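Local atomic coordinates of hypothetical aldose 1-epimerase (Klebsiella pneumoniae subsp. pneumoniae MGH 78578, PDB entry 3TY1), a protein that is of uncertain function but probably binds carbohydrate, like the aldose 1-epimerases whose supersandwich fold it appears to share. Residues Trp5-Ala10 against Lys49-His54; Ile61-Thr66 against Thr179-Val184; Phe33-Lys38 against Val147-Ala152. All coordinates share one frame; numbering follows the deposited sequence.

Interaction 1 of 3, residues Trp5-Ala10 against Lys49-His54; sequences WVLTNA and KILTIH
L7 and L51 meet because their first torsions send them across the gap in different ways: L7 CG lies beside its own backbone N (chi1 -84°), whereas L51 CG stands opposite its backbone N (chi1 175°). The two side chains reach each other tip to tip. A single methyl of L7, CD2, sits against both methyls of L51, 3.8 Å from CD1 and 3.9 Å from CD2, so it nests into the fork of the opposite leucine. Next along the chain, T8 also turns its side chain to the same strand. Two consecutive residues can do this because L7 and T8 form a classic beta bulge opposite V147, their partner in strand 146-152.

T8 faces K49, whose side chain is extended apart from a bend at chi3 (-79°) that carries NZ over toward the threonine hydroxyl. One ordered water joins the two, 2.7 Å from T8 OG1 and 2.7 Å from K49 NZ, accepting from the ammonium group. D15 completes this polar corner: one carboxylate oxygen forms a salt bridge with K49, and the other makes a weak hydrogen bond with T8 OG1. A bound sulfate ion, probably from the crystallisation liquor, lies about 4 Å from the K49 side chain. T8 also packs on G42 of the second subunit, so this end of the contact lies near a subunit boundary.

The contact joins strand 2-9 of one sheet to strand 49-55 of the facing sheet, as in a beta sandwich. Its chemistry changes within two residues, from leucine methyls to a buried lysine. The D15 carboxylate offsets the charge of that lysine and would be expected to favour its protonated form, while the water gives its ammonium a further acceptor.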
ATOM      1  N   TRP A   5      29.915   7.809  -3.691  1.00 34.18           N
ATOM      2  CA  TRP A   5      28.979   8.362  -2.699  1.00 33.86           C
ATOM      3  C   TRP A   5      27.863   7.356  -2.452  1.00 33.50           C
ATOM      4  O   TRP A   5      27.286   6.820  -3.397  1.00 32.33           O
ATOM      5  CB  TRP A   5      28.358   9.667  -3.191  1.00 36.53           C
ATOM      6  CG  TRP A   5      29.315  10.780  -3.341  1.00 37.07           C
ATOM      7  CD1 TRP A   5      29.536  11.775  -2.445  1.00 41.79           C
ATOM      8  CD2 TRP A   5      30.187  11.035  -4.450  1.00 31.98           C
ATOM      9  NE1 TRP A   5      30.480  12.640  -2.914  1.00 44.03           N
ATOM     10  CE2 TRP A   5      30.897  12.223  -4.150  1.00 38.06           C
ATOM     11  CE3 TRP A   5      30.430  10.395  -5.667  1.00 32.81           C
ATOM     12  CZ2 TRP A   5      31.850  12.762  -5.012  1.00 41.12           C
ATOM     13  CZ3 TRP A   5      31.351  10.923  -6.514  1.00 38.56           C
ATOM     14  CH2 TRP A   5      32.066  12.104  -6.187  1.00 39.71           C
ATOM     15  N   VAL A   6      27.524   7.124  -1.184  1.00 31.58           N
ATOM     16  CA  VAL A   6      26.491   6.165  -0.821  1.00 31.55           C
ATOM     17  C   VAL A   6      25.253   6.994  -0.525  1.00 33.67           C
ATOM     18  O   VAL A   6      25.175   7.691   0.472  1.00 35.35           O
ATOM     19  CB  VAL A   6      26.872   5.274   0.410  1.00 32.74           C
ATOM     20  CG1 VAL A   6      25.674   4.348   0.763  1.00 35.75           C
ATOM     21  CG2 VAL A   6      28.160   4.453   0.135  1.00 33.49           C
ATOM     22  N   LEU A   7      24.291   6.949  -1.423  1.00 29.19           N
ATOM     23  CA  LEU A   7      23.091   7.771  -1.302  1.00 31.66           C
ATOM     24  C   LEU A   7      22.049   7.122  -0.408  1.00 32.61           C
ATOM     25  O   LEU A   7      21.234   7.828   0.180  1.00 32.62           O
ATOM     26  CB  LEU A   7      22.458   8.002  -2.684  1.00 29.85           C
ATOM     27  CG  LEU A   7      22.974   9.121  -3.573  1.00 34.91           C
ATOM     28  CD1 LEU A   7      24.433   9.198  -3.602  1.00 32.21           C
ATOM     29  CD2 LEU A   7      22.342   9.046  -4.977  1.00 29.83           C
ATOM     30  N   THR A   8      22.009   5.789  -0.419  1.00 32.73           N
ATOM     31  CA  THR A   8      21.014   5.000   0.299  1.00 31.84           C
ATOM     32  C   THR A   8      21.660   3.717   0.769  1.00 34.67           C
ATOM     33  O   THR A   8      22.388   3.060   0.032  1.00 31.78           O
ATOM     34  CB  THR A   8      19.805   4.655  -0.574  1.00 32.15           C
ATOM     35  OG1 THR A   8      19.243   5.862  -1.123  1.00 33.99           O
ATOM     36  CG2 THR A   8      18.753   3.924   0.194  1.00 29.52           C
ATOM     37  N   ASN A   9      21.433   3.391   2.026  1.00 34.69           N
ATOM     38  CA  ASN A   9      21.947   2.130   2.582  1.00 35.78           C
ATOM     39  C   ASN A   9      21.038   1.670   3.719  1.00 34.77           C
ATOM     40  O   ASN A   9      21.184   2.075   4.861  1.00 36.44           O
ATOM     41  CB  ASN A   9      23.409   2.244   3.002  1.00 34.94           C
ATOM     42  CG  ASN A   9      24.009   0.879   3.389  1.00 42.32           C
ATOM     43  OD1 ASN A   9      23.291  -0.084   3.596  1.00 42.01           O
ATOM     44  ND2 ASN A   9      25.310   0.806   3.453  1.00 44.60           N
ATOM     45  N   ALA A  10      20.116   0.780   3.374  1.00 35.07           N
ATOM     46  CA  ALA A  10      19.115   0.322   4.326  1.00 36.58           C
ATOM     47  C   ALA A  10      19.754  -0.424   5.472  1.00 39.92           C
ATOM     48  O   ALA A  10      19.265  -0.343   6.612  1.00 40.93           O
ATOM     49  CB  ALA A  10      18.032  -0.526   3.619  1.00 35.65           C
ATOM     50  N   LYS A  49      11.775   9.131  -5.319  1.00 27.97           N
ATOM     51  CA  LYS A  49      13.027   9.777  -5.710  1.00 26.27           C
ATOM     52  C   LYS A  49      13.332   9.603  -7.200  1.00 24.81           C
ATOM     53  O   LYS A  49      12.978   8.577  -7.805  1.00 24.60           O
ATOM     54  CB  LYS A  49      14.151   9.166  -4.941  1.00 26.09           C
ATOM     55  CG  LYS A  49      14.139   9.357  -3.437  1.00 32.24           C
ATOM     56  CD  LYS A  49      15.249   8.528  -2.772  1.00 36.98           C
ATOM     57  CE  LYS A  49      14.870   7.028  -2.628  1.00 38.05           C
ATOM     58  NZ  LYS A  49      15.985   6.199  -2.103  1.00 34.56           N
ATOM     59  N   ILE A  50      13.978  10.612  -7.771  1.00 25.13           N
ATOM     60  CA  ILE A  50      14.613  10.514  -9.080  1.00 25.30           C
ATOM     61  C   ILE A  50      16.090  10.822  -8.907  1.00 26.33           C
ATOM     62  O   ILE A  50      16.488  11.565  -7.974  1.00 26.41           O
ATOM     63  CB  ILE A  50      13.995  11.426 -10.183  1.00 25.79           C
ATOM     64  CG1 ILE A  50      13.958  12.884  -9.784  1.00 28.60           C
ATOM     65  CG2 ILE A  50      12.602  10.883 -10.575  1.00 24.30           C
ATOM     66  CD1 ILE A  50      13.584  13.811 -10.945  1.00 29.40           C
ATOM     67  N   LEU A  51      16.897  10.224  -9.780  1.00 25.90           N
ATOM     68  CA  LEU A  51      18.335  10.431  -9.763  1.00 25.06           C
ATOM     69  C   LEU A  51      18.722  10.676 -11.212  1.00 25.94           C
ATOM     70  O   LEU A  51      18.428   9.842 -12.087  1.00 25.37           O
ATOM     71  CB  LEU A  51      19.036   9.227  -9.141  1.00 26.05           C
ATOM     72  CG  LEU A  51      20.554   9.149  -9.120  1.00 27.10           C
ATOM     73  CD1 LEU A  51      21.156  10.310  -8.389  1.00 25.11           C
ATOM     74  CD2 LEU A  51      20.973   7.770  -8.428  1.00 26.62           C
ATOM     75  N   THR A  52      19.357  11.813 -11.461  1.00 24.29           N
ATOM     76  CA  THR A  52      19.636  12.267 -12.798  1.00 26.17           C
ATOM     77  C   THR A  52      21.102  12.609 -13.021  1.00 26.95           C
ATOM     78  O   THR A  52      21.704  13.347 -12.231  1.00 27.68           O
ATOM     79  CB  THR A  52      18.815  13.551 -13.086  1.00 28.59           C
ATOM     80  OG1 THR A  52      17.413  13.315 -12.793  1.00 26.95           O
ATOM     81  CG2 THR A  52      19.004  13.957 -14.559  1.00 27.54           C
ATOM     82  N   ILE A  53      21.665  12.119 -14.115  1.00 27.38           N
ATOM     83  CA  ILE A  53      22.935  12.605 -14.619  1.00 25.38           C
ATOM     84  C   ILE A  53      22.608  13.707 -15.642  1.00 28.17           C
ATOM     85  O   ILE A  53      22.006  13.422 -16.675  1.00 25.71           O
ATOM     86  CB  ILE A  53      23.739  11.533 -15.351  1.00 24.61           C
ATOM     87  CG1 ILE A  53      24.079  10.380 -14.389  1.00 28.02           C
ATOM     88  CG2 ILE A  53      25.012  12.226 -15.999  1.00 25.91           C
ATOM     89  CD1 ILE A  53      24.678   9.098 -15.101  1.00 30.31           C
ATOM     90  N   HIS A  54      22.968  14.952 -15.335  1.00 26.74           N
ATOM     91  CA  HIS A  54      22.743  16.066 -16.259  1.00 30.65           C
ATOM     92  C   HIS A  54      24.038  16.319 -17.017  1.00 34.16           C
ATOM     93  O   HIS A  54      25.071  16.549 -16.404  1.00 35.76           O
ATOM     94  CB  HIS A  54      22.406  17.360 -15.530  1.00 34.10           C
ATOM     95  CG  HIS A  54      21.138  17.324 -14.729  1.00 37.89           C
ATOM     96  ND1 HIS A  54      19.908  17.680 -15.260  1.00 38.66           N
ATOM     97  CD2 HIS A  54      20.914  17.028 -13.417  1.00 42.85           C
ATOM     98  CE1 HIS A  54      18.984  17.595 -14.313  1.00 39.71           C
ATOM     99  NE2 HIS A  54      19.563  17.205 -13.185  1.00 35.87           N
TER
HETATM  100  O   HOH W   1      18.279   6.495  -3.565  1.00 34.88           O

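Interaction 2 of 3, residues Ile61-Thr66 against Thr179-Val184; sequences ITLSPT and TELRYV. With SO4 (sulfate ion), chain I.
I61 and L63 face Y183 and L181 from two strands that run nearly antiparallel, with 169° between their directions, yet share no hydrogen bond across the contact. Their axes come no closer than 10.7 Å, the spacing of strands in stacked sheets. The register pairs I61 with Y183 and L63 with L181, the alternate residues that point inward.

I61 does most of the touching. Its CG1 lies beside the backbone N (chi1 -60°) and the chain runs on extended, which lays CD1 over one face of the Y183 ring in a CH-pi contact. CD1 is 4.1 Å from the ring centroid and is displaced toward the root of the ring, 3.7 Å from Y183 CG. The other branch, I61 CG2, meets L181 CD1 at 4.0 Å, and L63 CD2 brushes the same methyl more loosely. The Y183 hydroxyl is held beyond the contact by S187 O and L59 N.

On the reverse face of strand 173-183, R182 grips E180 side-on, with NE 2.7 Å and NH2 2.9 Å from the single oxygen E180 OE1. R162 takes the other carboxylate oxygen. A second sulfate, probably from the crystallisation liquor, is bound weakly by R182 and hydrogen-bonded to R160. The strand is thus two-sided: its inward residues join the sheets by dispersion and a CH-pi contact, while paired charges line its other side.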
ATOM      1  N   ILE A  61      20.283  11.631 -18.197  1.00 25.16           N
ATOM      2  CA  ILE A  61      19.721  10.333 -17.882  1.00 23.75           C
ATOM      3  C   ILE A  61      19.029  10.378 -16.540  1.00 24.11           C
ATOM      4  O   ILE A  61      19.682  10.700 -15.510  1.00 24.64           O
ATOM      5  CB  ILE A  61      20.853   9.262 -17.792  1.00 27.81           C
ATOM      6  CG1 ILE A  61      21.616   9.166 -19.133  1.00 26.23           C
ATOM      7  CG2 ILE A  61      20.254   7.898 -17.316  1.00 25.06           C
ATOM      8  CD1 ILE A  61      22.913   8.245 -19.072  1.00 26.81           C
ATOM      9  N   THR A  62      17.738  10.055 -16.528  1.00 22.83           N
ATOM     10  CA  THR A  62      16.932  10.105 -15.307  1.00 24.50           C
ATOM     11  C   THR A  62      16.488   8.745 -14.961  1.00 25.77           C
ATOM     12  O   THR A  62      15.914   8.045 -15.803  1.00 27.58           O
ATOM     13  CB  THR A  62      15.690  11.003 -15.482  1.00 26.88           C
ATOM     14  OG1 THR A  62      16.122  12.311 -15.850  1.00 30.40           O
ATOM     15  CG2 THR A  62      14.864  11.070 -14.182  1.00 23.74           C
ATOM     16  N   LEU A  63      16.736   8.357 -13.719  1.00 25.90           N
ATOM     17  CA  LEU A  63      16.246   7.061 -13.228  1.00 23.79           C
ATOM     18  C   LEU A  63      15.553   7.259 -11.894  1.00 25.17           C
ATOM     19  O   LEU A  63      15.684   8.310 -11.306  1.00 24.51           O
ATOM     20  CB  LEU A  63      17.356   6.044 -13.190  1.00 28.12           C
ATOM     21  CG  LEU A  63      18.608   6.164 -12.383  1.00 36.18           C
ATOM     22  CD1 LEU A  63      18.242   5.740 -10.936  1.00 30.90           C
ATOM     23  CD2 LEU A  63      19.690   5.263 -12.919  1.00 31.61           C
ATOM     24  N   SER A  64      14.812   6.258 -11.434  1.00 26.46           N
ATOM     25  CA  SER A  64      14.111   6.334 -10.167  1.00 25.51           C
ATOM     26  C   SER A  64      14.506   5.214  -9.209  1.00 23.17           C
ATOM     27  O   SER A  64      14.131   4.064  -9.429  1.00 25.20           O
ATOM     28  CB  SER A  64      12.598   6.323 -10.379  1.00 27.00           C
ATOM     29  OG  SER A  64      12.000   6.338  -9.101  1.00 25.37           O
ATOM     30  N   PRO A  65      15.234   5.542  -8.119  1.00 24.45           N
ATOM     31  CA  PRO A  65      15.557   4.544  -7.110  1.00 23.70           C
ATOM     32  C   PRO A  65      14.349   3.972  -6.374  1.00 26.16           C
ATOM     33  O   PRO A  65      14.398   2.854  -5.869  1.00 28.12           O
ATOM     34  CB  PRO A  65      16.436   5.325  -6.143  1.00 24.35           C
ATOM     35  CG  PRO A  65      17.080   6.373  -7.038  1.00 25.64           C
ATOM     36  CD  PRO A  65      15.991   6.791  -7.886  1.00 25.92           C
ATOM     37  N   THR A  66      13.277   4.746  -6.263  1.00 26.15           N
ATOM     38  CA  THR A  66      12.053   4.276  -5.650  1.00 24.39           C
ATOM     39  C   THR A  66      11.391   3.185  -6.485  1.00 26.13           C
ATOM     40  O   THR A  66      10.724   2.303  -5.936  1.00 26.97           O
ATOM     41  CB  THR A  66      11.105   5.466  -5.492  1.00 25.98           C
ATOM     42  OG1 THR A  66      11.792   6.455  -4.735  1.00 30.20           O
ATOM     43  CG2 THR A  66       9.803   5.083  -4.763  1.00 27.35           C
ATOM     44  N   THR A 179      21.737  -3.671  -9.763  1.00 29.20           N
ATOM     45  CA  THR A 179      21.645  -2.987 -11.051  1.00 29.19           C
ATOM     46  C   THR A 179      22.815  -2.019 -11.192  1.00 30.98           C
ATOM     47  O   THR A 179      23.308  -1.478 -10.181  1.00 30.17           O
ATOM     48  CB  THR A 179      20.336  -2.208 -11.243  1.00 28.67           C
ATOM     49  OG1 THR A 179      20.321  -1.094 -10.361  1.00 30.60           O
ATOM     50  CG2 THR A 179      19.066  -3.070 -11.036  1.00 31.79           C
ATOM     51  N   GLU A 180      23.282  -1.804 -12.428  1.00 28.38           N
ATOM     52  CA  GLU A 180      24.349  -0.816 -12.659  1.00 28.84           C
ATOM     53  C   GLU A 180      24.221  -0.199 -14.035  1.00 30.33           C
ATOM     54  O   GLU A 180      24.116  -0.918 -15.042  1.00 29.20           O
ATOM     55  CB  GLU A 180      25.765  -1.410 -12.487  1.00 32.13           C
ATOM     56  CG  GLU A 180      26.862  -0.336 -12.527  1.00 32.88           C
ATOM     57  CD  GLU A 180      28.286  -0.878 -12.259  1.00 36.44           C
ATOM     58  OE1 GLU A 180      28.880  -1.542 -13.133  1.00 43.09           O
ATOM     59  OE2 GLU A 180      28.811  -0.589 -11.175  1.00 45.64           O
ATOM     60  N   LEU A 181      24.183   1.124 -14.056  1.00 27.01           N
ATOM     61  CA  LEU A 181      24.246   1.916 -15.282  1.00 26.87           C
ATOM     62  C   LEU A 181      25.602   2.621 -15.337  1.00 26.27           C
ATOM     63  O   LEU A 181      26.065   3.156 -14.324  1.00 28.38           O
ATOM     64  CB  LEU A 181      23.067   2.858 -15.359  1.00 25.15           C
ATOM     65  CG  LEU A 181      23.013   3.839 -16.530  1.00 27.37           C
ATOM     66  CD1 LEU A 181      21.543   4.175 -16.870  1.00 31.56           C
ATOM     67  CD2 LEU A 181      23.838   5.108 -16.219  1.00 29.57           C
ATOM     68  N   ARG A 182      26.241   2.592 -16.508  1.00 28.69           N
ATOM     69  CA  ARG A 182      27.544   3.221 -16.720  1.00 27.10           C
ATOM     70  C   ARG A 182      27.424   4.223 -17.858  1.00 28.09           C
ATOM     71  O   ARG A 182      26.840   3.931 -18.911  1.00 27.91           O
ATOM     72  CB  ARG A 182      28.590   2.190 -17.072  1.00 27.49           C
ATOM     73  CG  ARG A 182      28.688   1.072 -16.099  1.00 27.70           C
ATOM     74  CD  ARG A 182      29.927   0.208 -16.414  1.00 33.88           C
ATOM     75  NE  ARG A 182      29.925  -0.984 -15.574  1.00 39.22           N
ATOM     76  CZ  ARG A 182      30.801  -1.973 -15.660  1.00 43.36           C
ATOM     77  NH1 ARG A 182      31.768  -1.946 -16.574  1.00 45.69           N
ATOM     78  NH2 ARG A 182      30.686  -3.009 -14.840  1.00 45.38           N
ATOM     79  N   TYR A 183      27.957   5.415 -17.642  1.00 27.03           N
ATOM     80  CA  TYR A 183      27.880   6.468 -18.647  1.00 25.08           C
ATOM     81  C   TYR A 183      29.159   7.286 -18.652  1.00 25.19           C
ATOM     82  O   TYR A 183      29.586   7.743 -17.604  1.00 26.69           O
ATOM     83  CB  TYR A 183      26.655   7.368 -18.376  1.00 24.36           C
ATOM     84  CG  TYR A 183      26.606   8.508 -19.364  1.00 23.72           C
ATOM     85  CD1 TYR A 183      26.403   8.251 -20.723  1.00 25.34           C
ATOM     86  CD2 TYR A 183      26.748   9.814 -18.968  1.00 27.20           C
ATOM     87  CE1 TYR A 183      26.401   9.271 -21.672  1.00 27.71           C
ATOM     88  CE2 TYR A 183      26.755  10.852 -19.918  1.00 27.24           C
ATOM     89  CZ  TYR A 183      26.584  10.569 -21.273  1.00 27.28           C
ATOM     90  OH  TYR A 183      26.595  11.620 -22.190  1.00 30.18           O
ATOM     91  N   VAL A 184      29.772   7.444 -19.832  1.00 24.77           N
ATOM     92  CA  VAL A 184      30.925   8.294 -20.009  1.00 26.46           C
ATOM     93  C   VAL A 184      30.404   9.688 -20.439  1.00 27.67           C
ATOM     94  O   VAL A 184      29.731   9.836 -21.463  1.00 27.91           O
ATOM     95  CB  VAL A 184      31.925   7.752 -21.051  1.00 30.19           C
ATOM     96  CG1 VAL A 184      33.082   8.752 -21.244  1.00 30.61           C
ATOM     97  CG2 VAL A 184      32.449   6.409 -20.636  1.00 29.79           C
TER
HETATM   98  S   SO4 I 509      35.145  -3.160 -14.962  1.00 74.79           S
HETATM   99  O1  SO4 I 509      35.093  -2.467 -16.250  1.00 78.63           O
HETATM  100  O2  SO4 I 509      36.091  -4.262 -15.068  1.00 86.35           O
HETATM  101  O3  SO4 I 509      35.635  -2.250 -13.940  1.00 65.63           O
HETATM  102  O4  SO4 I 509      33.867  -3.768 -14.627  1.00 71.04           O

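Interaction 3 of 3, residues Phe33-Lys38 against Val147-Ala152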
ATOM      1  N   PHE A  33      29.130  18.176 -16.124  1.00 32.36           N
ATOM      2  CA  PHE A  33      27.992  17.398 -15.735  1.00 31.39           C
ATOM      3  C   PHE A  33      27.648  17.611 -14.261  1.00 32.16           C
ATOM      4  O   PHE A  33      28.426  18.166 -13.474  1.00 29.82           O
ATOM      5  CB  PHE A  33      28.255  15.897 -15.994  1.00 33.87           C
ATOM      6  CG  PHE A  33      29.344  15.307 -15.156  1.00 31.84           C
ATOM      7  CD1 PHE A  33      29.055  14.776 -13.887  1.00 37.60           C
ATOM      8  CD2 PHE A  33      30.634  15.247 -15.618  1.00 35.07           C
ATOM      9  CE1 PHE A  33      30.064  14.223 -13.109  1.00 37.63           C
ATOM     10  CE2 PHE A  33      31.655  14.665 -14.835  1.00 37.26           C
ATOM     11  CZ  PHE A  33      31.358  14.166 -13.587  1.00 34.77           C
ATOM     12  N   SER A  34      26.472  17.161 -13.897  1.00 30.96           N
ATOM     13  CA  SER A  34      26.087  17.110 -12.487  1.00 31.02           C
ATOM     14  C   SER A  34      25.275  15.851 -12.296  1.00 30.94           C
ATOM     15  O   SER A  34      24.780  15.280 -13.276  1.00 31.11           O
ATOM     16  CB  SER A  34      25.290  18.335 -12.085  1.00 34.13           C
ATOM     17  OG  SER A  34      24.031  18.334 -12.722  1.00 36.37           O
ATOM     18  N   ILE A  35      25.228  15.376 -11.053  1.00 28.66           N
ATOM     19  CA  ILE A  35      24.443  14.193 -10.693  1.00 27.93           C
ATOM     20  C   ILE A  35      23.602  14.649  -9.501  1.00 28.77           C
ATOM     21  O   ILE A  35      24.154  15.184  -8.521  1.00 26.77           O
ATOM     22  CB  ILE A  35      25.323  12.954 -10.323  1.00 27.55           C
ATOM     23  CG1 ILE A  35      26.350  12.693 -11.435  1.00 31.25           C
ATOM     24  CG2 ILE A  35      24.428  11.741 -10.093  1.00 25.76           C
ATOM     25  CD1 ILE A  35      27.447  11.672 -11.089  1.00 26.34           C
ATOM     26  N   GLU A  36      22.292  14.478  -9.615  1.00 28.96           N
ATOM     27  CA  GLU A  36      21.356  14.961  -8.612  1.00 30.06           C
ATOM     28  C   GLU A  36      20.264  13.969  -8.274  1.00 27.91           C
ATOM     29  O   GLU A  36      19.597  13.413  -9.185  1.00 25.97           O
ATOM     30  CB  GLU A  36      20.693  16.275  -9.091  1.00 26.65           C
ATOM     31  CG  GLU A  36      19.765  16.879  -8.029  1.00 37.92           C
ATOM     32  CD  GLU A  36      19.146  18.235  -8.412  1.00 47.76           C
ATOM     33  OE1 GLU A  36      19.349  18.703  -9.541  1.00 51.26           O
ATOM     34  OE2 GLU A  36      18.444  18.806  -7.544  1.00 48.15           O
ATOM     35  N   GLN A  37      20.058  13.790  -6.956  1.00 28.78           N
ATOM     36  CA  GLN A  37      18.934  13.057  -6.440  1.00 28.27           C
ATOM     37  C   GLN A  37      17.931  14.089  -5.876  1.00 29.23           C
ATOM     38  O   GLN A  37      18.308  15.020  -5.165  1.00 26.61           O
ATOM     39  CB  GLN A  37      19.323  12.049  -5.364  1.00 28.32           C
ATOM     40  CG  GLN A  37      18.130  11.266  -4.808  1.00 27.88           C
ATOM     41  CD  GLN A  37      18.524  10.042  -4.012  1.00 31.51           C
ATOM     42  OE1 GLN A  37      18.587   8.954  -4.572  1.00 32.46           O
ATOM     43  NE2 GLN A  37      18.789  10.203  -2.710  1.00 28.81           N
ATOM     44  N   LYS A  38      16.673  13.900  -6.216  1.00 27.58           N
ATOM     45  CA  LYS A  38      15.611  14.751  -5.820  1.00 28.76           C
ATOM     46  C   LYS A  38      14.462  13.931  -5.285  1.00 28.45           C
ATOM     47  O   LYS A  38      14.013  12.959  -5.937  1.00 28.10           O
ATOM     48  CB  LYS A  38      15.228  15.594  -7.040  1.00 33.46           C
ATOM     49  CG  LYS A  38      14.150  16.636  -6.826  1.00 42.97           C
ATOM     50  CD  LYS A  38      13.905  17.539  -8.101  1.00 54.28           C
ATOM     51  CE  LYS A  38      15.145  18.326  -8.539  1.00 68.64           C
ATOM     52  NZ  LYS A  38      14.882  19.419  -9.547  1.00 72.54           N
ATOM     53  N   VAL A 147      21.996   2.372  -2.829  1.00 29.01           N
ATOM     54  CA  VAL A 147      22.207   3.187  -4.005  1.00 29.04           C
ATOM     55  C   VAL A 147      23.556   3.883  -3.834  1.00 31.41           C
ATOM     56  O   VAL A 147      23.776   4.553  -2.804  1.00 31.73           O
ATOM     57  CB  VAL A 147      21.083   4.212  -4.224  1.00 31.22           C
ATOM     58  CG1 VAL A 147      21.378   5.081  -5.422  1.00 27.77           C
ATOM     59  CG2 VAL A 147      19.714   3.534  -4.411  1.00 29.31           C
ATOM     60  N   GLU A 148      24.447   3.695  -4.824  1.00 28.44           N
ATOM     61  CA  GLU A 148      25.781   4.317  -4.864  1.00 28.96           C
ATOM     62  C   GLU A 148      26.025   4.978  -6.203  1.00 30.25           C
ATOM     63  O   GLU A 148      25.603   4.453  -7.243  1.00 28.96           O
ATOM     64  CB  GLU A 148      26.898   3.288  -4.681  1.00 30.94           C
ATOM     65  CG  GLU A 148      26.870   2.602  -3.337  1.00 40.83           C
ATOM     66  CD  GLU A 148      27.930   1.487  -3.164  1.00 45.12           C
ATOM     67  OE1 GLU A 148      28.476   0.977  -4.156  1.00 47.28           O
ATOM     68  OE2 GLU A 148      28.200   1.117  -2.004  1.00 50.86           O
ATOM     69  N   VAL A 149      26.721   6.109  -6.152  1.00 30.40           N
ATOM     70  CA  VAL A 149      27.152   6.847  -7.325  1.00 29.97           C
ATOM     71  C   VAL A 149      28.687   6.871  -7.301  1.00 29.71           C
ATOM     72  O   VAL A 149      29.305   7.228  -6.288  1.00 30.64           O
ATOM     73  CB  VAL A 149      26.604   8.297  -7.311  1.00 31.20           C
ATOM     74  CG1 VAL A 149      27.230   9.111  -8.452  1.00 28.92           C
ATOM     75  CG2 VAL A 149      25.087   8.281  -7.388  1.00 27.80           C
ATOM     76  N   GLU A 150      29.292   6.538  -8.427  1.00 28.06           N
ATOM     77  CA  GLU A 150      30.754   6.473  -8.537  1.00 30.83           C
ATOM     78  C   GLU A 150      31.179   7.322  -9.729  1.00 30.37           C
ATOM     79  O   GLU A 150      30.537   7.284 -10.785  1.00 31.78           O
ATOM     80  CB  GLU A 150      31.192   5.014  -8.712  1.00 34.62           C
ATOM     81  CG  GLU A 150      32.676   4.762  -9.034  1.00 40.17           C
ATOM     82  CD  GLU A 150      32.947   3.314  -9.496  1.00 48.73           C
ATOM     83  OE1 GLU A 150      32.451   2.366  -8.842  1.00 48.76           O
ATOM     84  OE2 GLU A 150      33.631   3.137 -10.538  1.00 54.13           O
ATOM     85  N   VAL A 151      32.256   8.073  -9.556  1.00 30.07           N
ATOM     86  CA  VAL A 151      32.838   8.880 -10.637  1.00 29.64           C
ATOM     87  C   VAL A 151      34.333   8.616 -10.643  1.00 32.72           C
ATOM     88  O   VAL A 151      34.994   8.748  -9.610  1.00 35.12           O
ATOM     89  CB  VAL A 151      32.553  10.381 -10.465  1.00 29.25           C
ATOM     90  CG1 VAL A 151      33.160  11.199 -11.669  1.00 33.25           C
ATOM     91  CG2 VAL A 151      31.022  10.613 -10.367  1.00 25.62           C
ATOM     92  N   ALA A 152      34.846   8.178 -11.783  1.00 31.66           N
ATOM     93  CA  ALA A 152      36.282   7.947 -11.947  1.00 32.54           C
ATOM     94  C   ALA A 152      37.059   9.228 -11.671  1.00 34.77           C
ATOM     95  O   ALA A 152      36.589  10.338 -11.975  1.00 34.40           O
ATOM     96  CB  ALA A 152      36.597   7.439 -13.356  1.00 29.06           C
TER
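I35 leaves its strand with CB directed at strand 147-152, and there the side chain divides. The short branch, CG2, comes within 4.2 Å of V149 CG1. The longer one starts at CG1, placed beside the backbone N (chi1 -52°), and continues extended to CD1. This terminal methyl rests against two valines at once, 3.7 Å from V149 CG1 and 3.8 Å from V151 CG2. I35 and V149 meet tip to tip; past V151 the isoleucine slides alongside in the opposite direction.

V151 uses both of its methyls. While one packs against I35, V151 CG1 approaches the far end of the phenylalanine ring, 4.0 Å from F33 CZ. The phenylalanine reaches it with CG between its backbone N and carbonyl carbon (chi1 65°).

The strands run nearly antiparallel, at 172°, with axes 10.1 Å apart, and every cross-contact is apolar. Strand 33-39 lies between strands 19-22 and 49-55 in its sheet, and I35 also packs on W19 and I21. Strand 146-152 is flanked in the facing sheet by strands 2-9 and 159-169; L7 of the former touches V149, and P185 and V28, from loops, close around F33.

How the interactions relate
All three are buried contacts between the same two antiparallel sheets, and none is a surface patch. On one side, strands 33-39, 49-55 and 60-64 lie in that order as neighbours; on the other, strands 2-9 and 146-152 are adjacent, with 173-183 two strands further on. Interactions 1 and 3 have centres about 6 Å apart, and interaction 2 lies about 9 Å from each, nearer the chain's centre. Backbone bonds tie them together: L51 N to L63 O, H54 N to S34 O, and W5 N to V149 O. Interaction 3 is purely aliphatic and aromatic packing, interaction 2 adds a CH-pi contact, and interaction 1 alone bridges the sheets through water, near the second subunit.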